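Local atomic coordinates of Glucose/sorbosone dehydrogenases (Escherichia coli K12, PDB entry 2G8S), a protein that folds as a six-bladed beta-propeller of antiparallel sheets, in keeping with its dehydrogenase family, and carries a bound calcium ion. Residues 160-165 with 188-193; 276-281 with 289-294; 282-287 with 333-338. All coordinates share one frame; numbering follows the deposited sequence. Where two conformers were deposited one is given.

Contact 1 (160-165 with 188-193); sequences DKLQGK and RAEIWS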
loop_
_atom_site.group_PDB
_atom_site.type_symbol
_atom_site.label_atom_id
_atom_site.label_comp_id
_atom_site.label_asym_id
_atom_site.label_seq_id
_atom_site.Cartn_x
_atom_site.Cartn_y
_atom_site.Cartn_z
ATOM N N ASP A 160 1.751 22.527 -0.075
ATOM C CA ASP A 160 1.955 22.786 -1.505
ATOM C C ASP A 160 2.648 21.635 -2.246
ATOM O O ASP A 160 2.848 21.702 -3.464
ATOM C CB ASP A 160 2.736 24.094 -1.717
ATOM C CG ASP A 160 4.160 24.042 -1.159
ATOM O OD1 ASP A 160 4.375 23.491 -0.061
ATOM O OD2 ASP A 160 5.078 24.604 -1.805
ATOM N N LYS A 161 2.995 20.578 -1.511
ATOM C CA LYS A 161 3.752 19.446 -2.055
ATOM C C LYS A 161 3.024 18.134 -1.807
ATOM O O LYS A 161 2.400 17.954 -0.767
ATOM C CB LYS A 161 5.148 19.379 -1.433
ATOM C CG LYS A 161 5.990 20.623 -1.700
ATOM C CD LYS A 161 7.406 20.464 -1.197
ATOM C CE LYS A 161 8.170 21.796 -1.224
ATOM N NZ LYS A 161 7.569 22.808 -0.306
ATOM N N LEU A 162 3.137 17.205 -2.749
ATOM C CA LEU A 162 2.411 15.940 -2.627
ATOM C C LEU A 162 3.260 14.817 -1.996
ATOM O O LEU A 162 2.923 13.623 -2.088
ATOM C CB LEU A 162 1.797 15.552 -3.972
ATOM C CG LEU A 162 0.593 16.430 -4.352
ATOM C CD1 LEU A 162 0.274 16.311 -5.848
ATOM C CD2 LEU A 162 -0.639 16.089 -3.501
ATOM N N GLN A 163 4.326 15.224 -1.304
ATOM C CA GLN A 163 5.159 14.320 -0.510
ATOM C C GLN A 163 4.525 14.042 0.846
ATOM O O GLN A 163 4.096 14.962 1.525
ATOM C CB GLN A 163 6.515 14.978 -0.258
ATOM C CG GLN A 163 7.501 14.791 -1.392
ATOM C CD GLN A 163 7.098 15.549 -2.643
ATOM O OE1 GLN A 163 6.571 16.661 -2.564
ATOM N NE2 GLN A 163 7.345 14.947 -3.805
ATOM N N GLY A 164 4.500 12.778 1.264
ATOM C CA GLY A 164 4.040 12.455 2.625
ATOM C C GLY A 164 2.585 12.819 2.861
ATOM O O GLY A 164 2.225 13.346 3.927
ATOM N N LYS A 165 1.760 12.521 1.861
ATOM C CA LYS A 165 0.346 12.884 1.851
ATOM C C LYS A 165 -0.479 11.640 1.613
ATOM O O LYS A 165 -0.067 10.745 0.869
ATOM C CB LYS A 165 0.025 13.877 0.726
ATOM C CG LYS A 165 0.758 15.210 0.786
ATOM C CD LYS A 165 0.606 15.914 2.132
ATOM C CE LYS A 165 1.252 17.312 2.122
ATOM N NZ LYS A 165 2.737 17.253 2.106
ATOM N N ARG A 188 -2.305 21.917 -2.217
ATOM C CA ARG A 188 -2.780 20.992 -3.243
ATOM C C ARG A 188 -4.142 20.426 -2.832
ATOM O O ARG A 188 -4.271 19.796 -1.774
ATOM C CB ARG A 188 -1.777 19.856 -3.468
ATOM C CG ARG A 188 -0.458 20.284 -4.108
ATOM C CD ARG A 188 -0.634 20.768 -5.540
ATOM N NE ARG A 188 -1.253 19.788 -6.442
ATOM C CZ ARG A 188 -0.672 19.275 -7.529
ATOM N NH1 ARG A 188 0.574 19.610 -7.868
ATOM N NH2 ARG A 188 -1.350 18.424 -8.291
ATOM N N ALA A 189 -5.143 20.648 -3.686
ATOM C CA ALA A 189 -6.522 20.267 -3.404
ATOM C C ALA A 189 -6.718 18.758 -3.276
ATOM O O ALA A 189 -7.720 18.315 -2.712
ATOM C CB ALA A 189 -7.461 20.825 -4.478
ATOM N N GLU A 190 -5.760 17.982 -3.795
ATOM C CA GLU A 190 -5.842 16.515 -3.753
ATOM C C GLU A 190 -5.650 15.945 -2.344
ATOM O O GLU A 190 -6.017 14.794 -2.087
ATOM C CB GLU A 190 -4.803 15.897 -4.688
ATOM C CG GLU A 190 -4.963 16.275 -6.167
ATOM C CD GLU A 190 -4.172 17.508 -6.591
ATOM O OE1 GLU A 190 -3.676 18.265 -5.725
ATOM O OE2 GLU A 190 -4.040 17.710 -7.821
ATOM N N ILE A 191 -5.087 16.745 -1.440
ATOM C CA ILE A 191 -4.687 16.265 -0.110
ATOM C C ILE A 191 -5.871 15.986 0.820
ATOM O O ILE A 191 -6.764 16.823 0.986
ATOM C CB ILE A 191 -3.691 17.253 0.569
ATOM C CG1 ILE A 191 -2.387 17.337 -0.241
ATOM C CG2 ILE A 191 -3.405 16.839 2.035
ATOM C CD1 ILE A 191 -1.515 18.526 0.116
ATOM N N TRP A 192 -5.847 14.806 1.438
ATOM C CA TRP A 192 -6.785 14.430 2.487
ATOM C C TRP A 192 -6.122 14.536 3.861
ATOM O O TRP A 192 -6.645 15.188 4.752
ATOM C CB TRP A 192 -7.275 13.001 2.251
ATOM C CG TRP A 192 -8.467 12.598 3.065
ATOM C CD1 TRP A 192 -8.510 11.668 4.076
ATOM C CD2 TRP A 192 -9.805 13.089 2.916
ATOM N NE1 TRP A 192 -9.794 11.553 4.562
ATOM C CE2 TRP A 192 -10.610 12.411 3.867
ATOM C CE3 TRP A 192 -10.401 14.037 2.073
ATOM C CZ2 TRP A 192 -11.986 12.654 3.992
ATOM C CZ3 TRP A 192 -11.763 14.277 2.196
ATOM C CH2 TRP A 192 -12.541 13.591 3.151
ATOM N N SER A 193 -4.963 13.895 4.017
ATOM C CA SER A 193 -4.196 13.945 5.270
ATOM C C SER A 193 -2.735 14.178 4.938
ATOM O O SER A 193 -2.294 13.908 3.814
ATOM C CB SER A 193 -4.320 12.630 6.059
ATOM O OG SER A 193 -5.673 12.220 6.236
HETATM O O HOH W 1 2.685 20.087 -5.760
#
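Leu-162 sets its methyl CD1 on the guanidinium group of Arg-188, over the centre of one face and 3.5 Å from CZ. The two side chains cross at about a right angle. The arginine reaches this place by folding back: bends at chi2 (-67°) and chi3 (-57°) turn it toward Glu-190, which the type I turn from Arg-188 to Ile-191 holds close by. There Arg-188 NE bonds to Glu-190 OE1 at 3.0 Å and Arg-188 NH2 to Glu-190 OE2 at 2.8 Å, a side-on salt bridge that fixes the rotation of the guanidinium. Arginine suits the site because its rim can serve a carboxylate while its face receives a methyl. Arg-188 NH1 donates to a water 3.0 Å away, and that water donates in turn to Asp-160 O, bridging the two segments.

The second branch, Leu-162 CD2, rests 3.9 Å from Ile-191 CG1. From its other neighbour, Lys-165, Ile-191 receives methylenes that run obliquely across it, with Lys-165 CE 3.6 Å from Ile-191 CD1. Bends at chi2 and chi4 then return the ammonium to its own loop, where Lys-165 NZ donates to Gln-163 O at 2.7 Å and to Lys-161 O at 3.0 Å. Asp-158 O accepts from NZ as well, and these carbonyls probably stabilise the buried charge.

Beyond the side chains, Lys-165 CA makes a CH...O contact with Ser-193 O where strands 165-170 and 191-194 begin to pair, within a classic beta bulge in which Trp-192 and Ser-193 both face Leu-166. The contact thus lies at one end of the last two strands of a four-stranded blade, and Leu-162 and Glu-190 both pack on Val-167 of strand 165-170 and Phe-119 of strand 115-120 in the preceding sheet.

Contact 2 (276-281 with 289-294); sequences MAFYNS and QKLFIG. With EDO (1,2-ethanediol), chain P.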
loop_
_atom_site.group_PDB
_atom_site.type_symbol
_atom_site.label_atom_id
_atom_site.label_comp_id
_atom_site.label_asym_id
_atom_site.label_seq_id
_atom_site.Cartn_x
_atom_site.Cartn_y
_atom_site.Cartn_z
HETATM N N MSE A 276 -1.415 -5.074 4.159
HETATM C CA MSE A 276 -2.313 -5.407 5.282
HETATM C C MSE A 276 -3.652 -5.913 4.784
HETATM O O MSE A 276 -4.149 -5.437 3.758
HETATM C CB MSE A 276 -2.688 -4.158 6.064
HETATM C CG MSE A 276 -1.610 -3.377 6.656
HETATM SE SE MSE A 276 -2.502 -2.395 7.952
HETATM C CE MSE A 276 -3.383 -1.033 6.904
ATOM N N ALA A 277 -4.261 -6.821 5.536
ATOM C CA ALA A 277 -5.581 -7.346 5.199
ATOM C C ALA A 277 -6.374 -7.617 6.465
ATOM O O ALA A 277 -5.883 -8.270 7.391
ATOM C CB ALA A 277 -5.442 -8.627 4.401
ATOM N N PHE A 278 -7.590 -7.091 6.513
ATOM C CA PHE A 278 -8.532 -7.453 7.575
ATOM C C PHE A 278 -9.197 -8.769 7.212
ATOM O O PHE A 278 -9.435 -9.053 6.031
ATOM C CB PHE A 278 -9.617 -6.377 7.717
ATOM C CG PHE A 278 -9.100 -5.048 8.199
ATOM C CD1 PHE A 278 -8.897 -4.824 9.554
ATOM C CD2 PHE A 278 -8.812 -4.021 7.297
ATOM C CE1 PHE A 278 -8.403 -3.594 10.009
ATOM C CE2 PHE A 278 -8.313 -2.797 7.738
ATOM C CZ PHE A 278 -8.115 -2.581 9.093
ATOM N N TYR A 279 -9.538 -9.545 8.238
ATOM C CA TYR A 279 -10.155 -10.854 8.028
ATOM C C TYR A 279 -11.548 -10.884 8.650
ATOM O O TYR A 279 -11.677 -10.770 9.867
ATOM C CB TYR A 279 -9.278 -11.982 8.573
ATOM C CG TYR A 279 -9.754 -13.321 8.070
ATOM C CD1 TYR A 279 -9.191 -13.901 6.933
ATOM C CD2 TYR A 279 -10.793 -13.990 8.713
ATOM C CE1 TYR A 279 -9.646 -15.129 6.464
ATOM C CE2 TYR A 279 -11.252 -15.199 8.260
ATOM C CZ TYR A 279 -10.677 -15.770 7.137
ATOM O OH TYR A 279 -11.151 -16.975 6.684
ATOM N N ASN A 280 -12.559 -11.028 7.790
ATOM C CA ASN A 280 -13.960 -10.954 8.224
ATOM C C ASN A 280 -14.809 -12.084 7.636
ATOM O O ASN A 280 -16.017 -11.934 7.415
ATOM C CB ASN A 280 -14.555 -9.593 7.853
ATOM C CG ASN A 280 -14.707 -9.417 6.356
ATOM O OD1 ASN A 280 -14.058 -10.104 5.575
ATOM N ND2 ASN A 280 -15.571 -8.493 5.951
ATOM N N SER A 281 -14.179 -13.240 7.427
ATOM C CA SER A 281 -14.837 -14.406 6.830
ATOM C C SER A 281 -15.111 -15.503 7.854
ATOM O O SER A 281 -14.339 -15.699 8.787
ATOM C CB SER A 281 -13.971 -14.963 5.691
ATOM O OG SER A 281 -14.458 -16.212 5.211
ATOM N N GLN A 289 -12.110 -10.997 12.962
ATOM C CA GLN A 289 -11.714 -9.813 13.745
ATOM C C GLN A 289 -10.204 -9.683 13.880
ATOM O O GLN A 289 -9.692 -9.212 14.902
ATOM C CB GLN A 289 -12.415 -9.775 15.118
ATOM C CG GLN A 289 -13.927 -9.823 14.977
ATOM C CD GLN A 289 -14.679 -9.575 16.278
ATOM O OE1 GLN A 289 -14.092 -9.474 17.363
ATOM N NE2 GLN A 289 -15.999 -9.479 16.165
ATOM N N LYS A 290 -9.487 -10.135 12.852
ATOM C CA LYS A 290 -8.027 -10.014 12.816
ATOM C C LYS A 290 -7.562 -9.109 11.684
ATOM O O LYS A 290 -8.279 -8.898 10.697
ATOM C CB LYS A 290 -7.351 -11.376 12.654
ATOM C CG LYS A 290 -7.668 -12.402 13.721
ATOM C CD LYS A 290 -7.231 -12.004 15.103
ATOM C CE LYS A 290 -7.647 -13.075 16.107
ATOM N NZ LYS A 290 -7.450 -12.563 17.472
ATOM N N LEU A 291 -6.355 -8.588 11.846
ATOM C CA LEU A 291 -5.673 -7.817 10.827
ATOM C C LEU A 291 -4.297 -8.454 10.648
ATOM O O LEU A 291 -3.571 -8.658 11.629
ATOM C CB LEU A 291 -5.519 -6.371 11.294
ATOM C CG LEU A 291 -4.591 -5.436 10.519
ATOM C CD1 LEU A 291 -5.065 -5.269 9.077
ATOM C CD2 LEU A 291 -4.540 -4.093 11.248
ATOM N N PHE A 292 -3.945 -8.761 9.401
ATOM C CA PHE A 292 -2.684 -9.418 9.076
ATOM C C PHE A 292 -1.821 -8.419 8.347
ATOM O O PHE A 292 -2.276 -7.817 7.379
ATOM C CB PHE A 292 -2.931 -10.646 8.187
ATOM C CG PHE A 292 -3.678 -11.742 8.887
ATOM C CD1 PHE A 292 -2.983 -12.758 9.553
ATOM C CD2 PHE A 292 -5.073 -11.747 8.902
ATOM C CE1 PHE A 292 -3.653 -13.764 10.222
ATOM C CE2 PHE A 292 -5.767 -12.766 9.572
ATOM C CZ PHE A 292 -5.060 -13.773 10.234
ATOM N N ILE A 293 -0.594 -8.226 8.835
ATOM C CA ILE A 293 0.317 -7.217 8.286
ATOM C C ILE A 293 1.652 -7.842 7.905
ATOM O O ILE A 293 2.300 -8.504 8.723
ATOM C CB ILE A 293 0.569 -6.058 9.290
ATOM C CG1 ILE A 293 -0.761 -5.501 9.812
ATOM C CG2 ILE A 293 1.426 -4.972 8.637
ATOM C CD1 ILE A 293 -0.608 -4.314 10.781
ATOM N N GLY A 294 2.069 -7.644 6.657
ATOM C CA GLY A 294 3.371 -8.141 6.242
ATOM C C GLY A 294 4.497 -7.412 6.952
ATOM O O GLY A 294 4.351 -6.244 7.328
HETATM C C1 EDO P . -18.162 -8.550 13.588
HETATM O O1 EDO P . -17.379 -9.753 13.627
HETATM C C2 EDO P . -18.859 -8.361 14.931
HETATM O O2 EDO P . -19.712 -9.480 15.172
#
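Leu-291 fills the hollow between Phe-278 and Met-276, a selenomethionine, with its methyl CD1. With CG anti to the backbone N (chi1 168°), the leucine leans toward the partner strand, and CD1 sits 3.9 Å from the centroid of the Phe-278 ring, only 11° off its normal, as a CH-pi contact. Leu-291 CD1 is also 4.0 Å from Met-276 CB. Beyond it one Met-276 conformer lies beside Ile-293, its CG 3.9 Å from Ile-293 CG1, a slim unbranched chain fitted along a branched one.

These residues share one face of an antiparallel beta hairpin, strands 273-279 and 290-295, the first two strands of a propeller blade. Its register is set by Phe-292 N to Ala-277 O at 2.8 Å, the return bond from Ala-277 N to Phe-292 O, and Tyr-279 N to Lys-290 O at 2.8 Å.

On the other face the small Ala-277 leaves room for larger neighbours. The Phe-292 ring presents its edge to Tyr-279, CE2 coming 3.7 Å from Tyr-279 CB, and Ala-277 O also lies near the ring plane. Val-328 of strand 325-330, in the next blade, packs against both Ala-277 and Phe-292, while Trp-287 meets the Phe-292 and Tyr-279 rings edge-to-face.

Contact 3 (282-287 with 333-338); sequences DKFPQW and DGYLYV. With EDO (1,2-ethanediol), chain L.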
loop_
_atom_site.group_PDB
_atom_site.type_symbol
_atom_site.label_atom_id
_atom_site.label_comp_id
_atom_site.label_asym_id
_atom_site.label_seq_id
_atom_site.Cartn_x
_atom_site.Cartn_y
_atom_site.Cartn_z
ATOM N N ASP A 282 -16.222 -16.214 7.675
ATOM C CA ASP A 282 -16.509 -17.399 8.486
ATOM C C ASP A 282 -15.793 -18.653 7.974
ATOM O O ASP A 282 -15.908 -19.724 8.584
ATOM C CB ASP A 282 -18.021 -17.651 8.571
ATOM C CG ASP A 282 -18.728 -16.698 9.520
ATOM O OD1 ASP A 282 -18.058 -16.104 10.393
ATOM O OD2 ASP A 282 -19.962 -16.551 9.372
ATOM N N LYS A 283 -15.026 -18.539 6.891
ATOM C CA LYS A 283 -14.258 -19.706 6.431
ATOM C C LYS A 283 -13.343 -20.240 7.534
ATOM O O LYS A 283 -13.345 -21.440 7.823
ATOM C CB LYS A 283 -13.459 -19.410 5.145
ATOM C CG LYS A 283 -12.447 -20.515 4.739
ATOM C CD LYS A 283 -13.088 -21.890 4.408
ATOM C CE LYS A 283 -12.008 -22.964 4.252
ATOM N NZ LYS A 283 -12.518 -24.372 4.153
ATOM N N PHE A 284 -12.593 -19.337 8.167
ATOM C CA PHE A 284 -11.739 -19.678 9.287
ATOM C C PHE A 284 -12.128 -18.782 10.447
ATOM O O PHE A 284 -11.549 -17.710 10.626
ATOM C CB PHE A 284 -10.269 -19.505 8.921
ATOM C CG PHE A 284 -9.809 -20.453 7.857
ATOM C CD1 PHE A 284 -9.782 -21.824 8.108
ATOM C CD2 PHE A 284 -9.422 -19.986 6.597
ATOM C CE1 PHE A 284 -9.377 -22.720 7.123
ATOM C CE2 PHE A 284 -9.006 -20.878 5.610
ATOM C CZ PHE A 284 -8.990 -22.251 5.877
ATOM N N PRO A 285 -13.144 -19.209 11.218
ATOM C CA PRO A 285 -13.661 -18.348 12.284
ATOM C C PRO A 285 -12.610 -17.915 13.301
ATOM O O PRO A 285 -12.753 -16.847 13.899
ATOM C CB PRO A 285 -14.741 -19.214 12.946
ATOM C CG PRO A 285 -15.185 -20.141 11.871
ATOM C CD PRO A 285 -13.904 -20.473 11.129
ATOM N N GLN A 286 -11.552 -18.701 13.504
ATOM C CA GLN A 286 -10.500 -18.301 14.443
ATOM C C GLN A 286 -9.765 -17.028 14.001
ATOM O O GLN A 286 -9.068 -16.397 14.795
ATOM C CB GLN A 286 -9.497 -19.431 14.694
ATOM C CG GLN A 286 -8.736 -19.908 13.465
ATOM C CD GLN A 286 -9.407 -21.096 12.777
ATOM O OE1 GLN A 286 -10.552 -21.012 12.291
ATOM N NE2 GLN A 286 -8.687 -22.217 12.726
ATOM N N TRP A 287 -9.910 -16.671 12.720
ATOM C CA TRP A 287 -9.251 -15.492 12.153
ATOM C C TRP A 287 -10.202 -14.294 12.056
ATOM O O TRP A 287 -9.794 -13.201 11.661
ATOM C CB TRP A 287 -8.695 -15.832 10.768
ATOM C CG TRP A 287 -7.319 -16.433 10.768
ATOM C CD1 TRP A 287 -6.541 -16.735 11.853
ATOM C CD2 TRP A 287 -6.568 -16.830 9.610
ATOM N NE1 TRP A 287 -5.337 -17.266 11.436
ATOM C CE2 TRP A 287 -5.329 -17.333 10.067
ATOM C CE3 TRP A 287 -6.818 -16.792 8.232
ATOM C CZ2 TRP A 287 -4.339 -17.806 9.187
ATOM C CZ3 TRP A 287 -5.836 -17.261 7.358
ATOM C CH2 TRP A 287 -4.612 -17.749 7.842
ATOM N N ASP A 333 -12.325 -16.455 -1.173
ATOM C CA ASP A 333 -12.492 -17.810 -0.647
ATOM C C ASP A 333 -12.199 -17.932 0.859
ATOM O O ASP A 333 -12.315 -19.009 1.437
ATOM C CB ASP A 333 -11.601 -18.781 -1.425
ATOM C CG ASP A 333 -10.116 -18.387 -1.388
ATOM O OD1 ASP A 333 -9.753 -17.396 -0.715
ATOM O OD2 ASP A 333 -9.308 -19.084 -2.023
ATOM N N GLY A 334 -11.808 -16.824 1.483
ATOM C CA GLY A 334 -11.517 -16.824 2.917
ATOM C C GLY A 334 -10.129 -17.326 3.281
ATOM O O GLY A 334 -9.840 -17.584 4.457
ATOM N N TYR A 335 -9.259 -17.464 2.280
ATOM C CA TYR A 335 -7.854 -17.755 2.534
ATOM C C TYR A 335 -7.044 -16.464 2.539
ATOM O O TYR A 335 -7.471 -15.458 1.966
ATOM C CB TYR A 335 -7.314 -18.710 1.463
ATOM C CG TYR A 335 -7.698 -20.148 1.708
ATOM C CD1 TYR A 335 -6.779 -21.058 2.252
ATOM C CD2 TYR A 335 -8.972 -20.601 1.389
ATOM C CE1 TYR A 335 -7.140 -22.395 2.495
ATOM C CE2 TYR A 335 -9.344 -21.939 1.621
ATOM C CZ TYR A 335 -8.425 -22.818 2.165
ATOM O OH TYR A 335 -8.805 -24.128 2.393
ATOM N N LEU A 336 -5.881 -16.499 3.183
ATOM C CA LEU A 336 -4.932 -15.392 3.103
ATOM C C LEU A 336 -3.986 -15.645 1.942
ATOM O O LEU A 336 -3.509 -16.760 1.770
ATOM C CB LEU A 336 -4.138 -15.286 4.404
ATOM C CG LEU A 336 -3.582 -13.924 4.795
ATOM C CD1 LEU A 336 -4.751 -12.988 5.156
ATOM C CD2 LEU A 336 -2.632 -14.096 5.985
ATOM N N TYR A 337 -3.728 -14.604 1.153
ATOM C CA TYR A 337 -2.798 -14.675 0.026
ATOM C C TYR A 337 -1.634 -13.742 0.307
ATOM O O TYR A 337 -1.832 -12.603 0.717
ATOM C CB TYR A 337 -3.494 -14.326 -1.287
ATOM C CG TYR A 337 -4.438 -15.425 -1.720
ATOM C CD1 TYR A 337 -4.044 -16.387 -2.651
ATOM C CD2 TYR A 337 -5.718 -15.530 -1.166
ATOM C CE1 TYR A 337 -4.899 -17.409 -3.028
ATOM C CE2 TYR A 337 -6.592 -16.567 -1.540
ATOM C CZ TYR A 337 -6.168 -17.496 -2.482
ATOM O OH TYR A 337 -6.994 -18.529 -2.880
ATOM N N VAL A 338 -0.422 -14.248 0.103
ATOM C CA VAL A 338 0.780 -13.541 0.543
ATOM C C VAL A 338 1.792 -13.489 -0.591
ATOM O O VAL A 338 2.014 -14.487 -1.268
ATOM C CB VAL A 338 1.412 -14.230 1.795
ATOM C CG1 VAL A 338 2.700 -13.539 2.239
ATOM C CG2 VAL A 338 0.415 -14.262 2.954
HETATM C C1 EDO L . -5.946 -22.426 -6.125
HETATM O O1 EDO L . -5.639 -22.665 -4.748
HETATM C C2 EDO L . -6.615 -21.068 -6.273
HETATM O O2 EDO L . -6.189 -20.201 -5.218
#
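Phe-284 and Tyr-335 both place CG beside the backbone N and anti to the carbonyl carbon (chi1 -65° and -79°), and from there their rings meet in a T-shaped stack. The edge of Phe-284 enters over the face of Tyr-335, with planes at 89° and centroids 5.1 Å apart; Phe-284 CZ comes within 3.8 Å of Tyr-335 CZ. Lys-283, bent at chi2, lays CG over one face of the Phe-284 ring, offset toward its rim, then continues until CE lies 3.9 Å from Tyr-335 CE2. A long lysine suits this border, its methylenes covering the aromatics.

Gly-334 lets the backbones close in: its CA is 3.9 Å from Lys-283 CB, and its phi is positive. Gly-334 O lies near the plane of the Phe-284 ring, 3.2 Å from CD2, facing the slightly positive ring edge. Deeper in, Trp-287, at the end of a 3-10 segment, crosses Leu-336 at about a right angle.

Asp-333 shapes the turn before strand 336-340. Its OD1 accepts from Tyr-335 N at 3.0 Å, an Asx turn, and OD2 accepts a short hydrogen bond from Tyr-337 OH, to which a 1,2-ethanediol molecule donates.

Strand 336-340 belongs to the sheet that joins the N- and C-terminal strands 8-17 and 345-352, against which the 282-287 loop of the preceding blade packs. Lys-349 makes a cation-pi contact with the same Tyr-335 ring. Tyr-279 OH, hydrogen-bonded to Gly-334 O and more weakly to Phe-284 N, supplies a polar link. The direct contacts are aromatic and apolar, and cohesion probably rests largely on the fit of a positive ring edge to a pi face and on dispersion.

Contacts 2 and 3 are close neighbours, their centres about 9 Å apart, and their segments alternate along the chain: the 282-287 loop of contact 3 connects the two strands of contact 2. Tyr-279 of contact 2 ties them together, its OH 2.7 Å from Gly-334 O in a probable hydrogen bond, while Phe-292 CZ packs 3.5 Å from Trp-287 CD2. Contact 1 lies on the opposite side of the chain's centre, about 28 Å from contact 2 and 35 Å from contact 3, centre to centre. The calcium ion, bound by Glu-223 and Tyr-233, is about 10 Å from the side chain of Ser-193 in contact 1 and about 14 Å from that of Met-276 in contact 2.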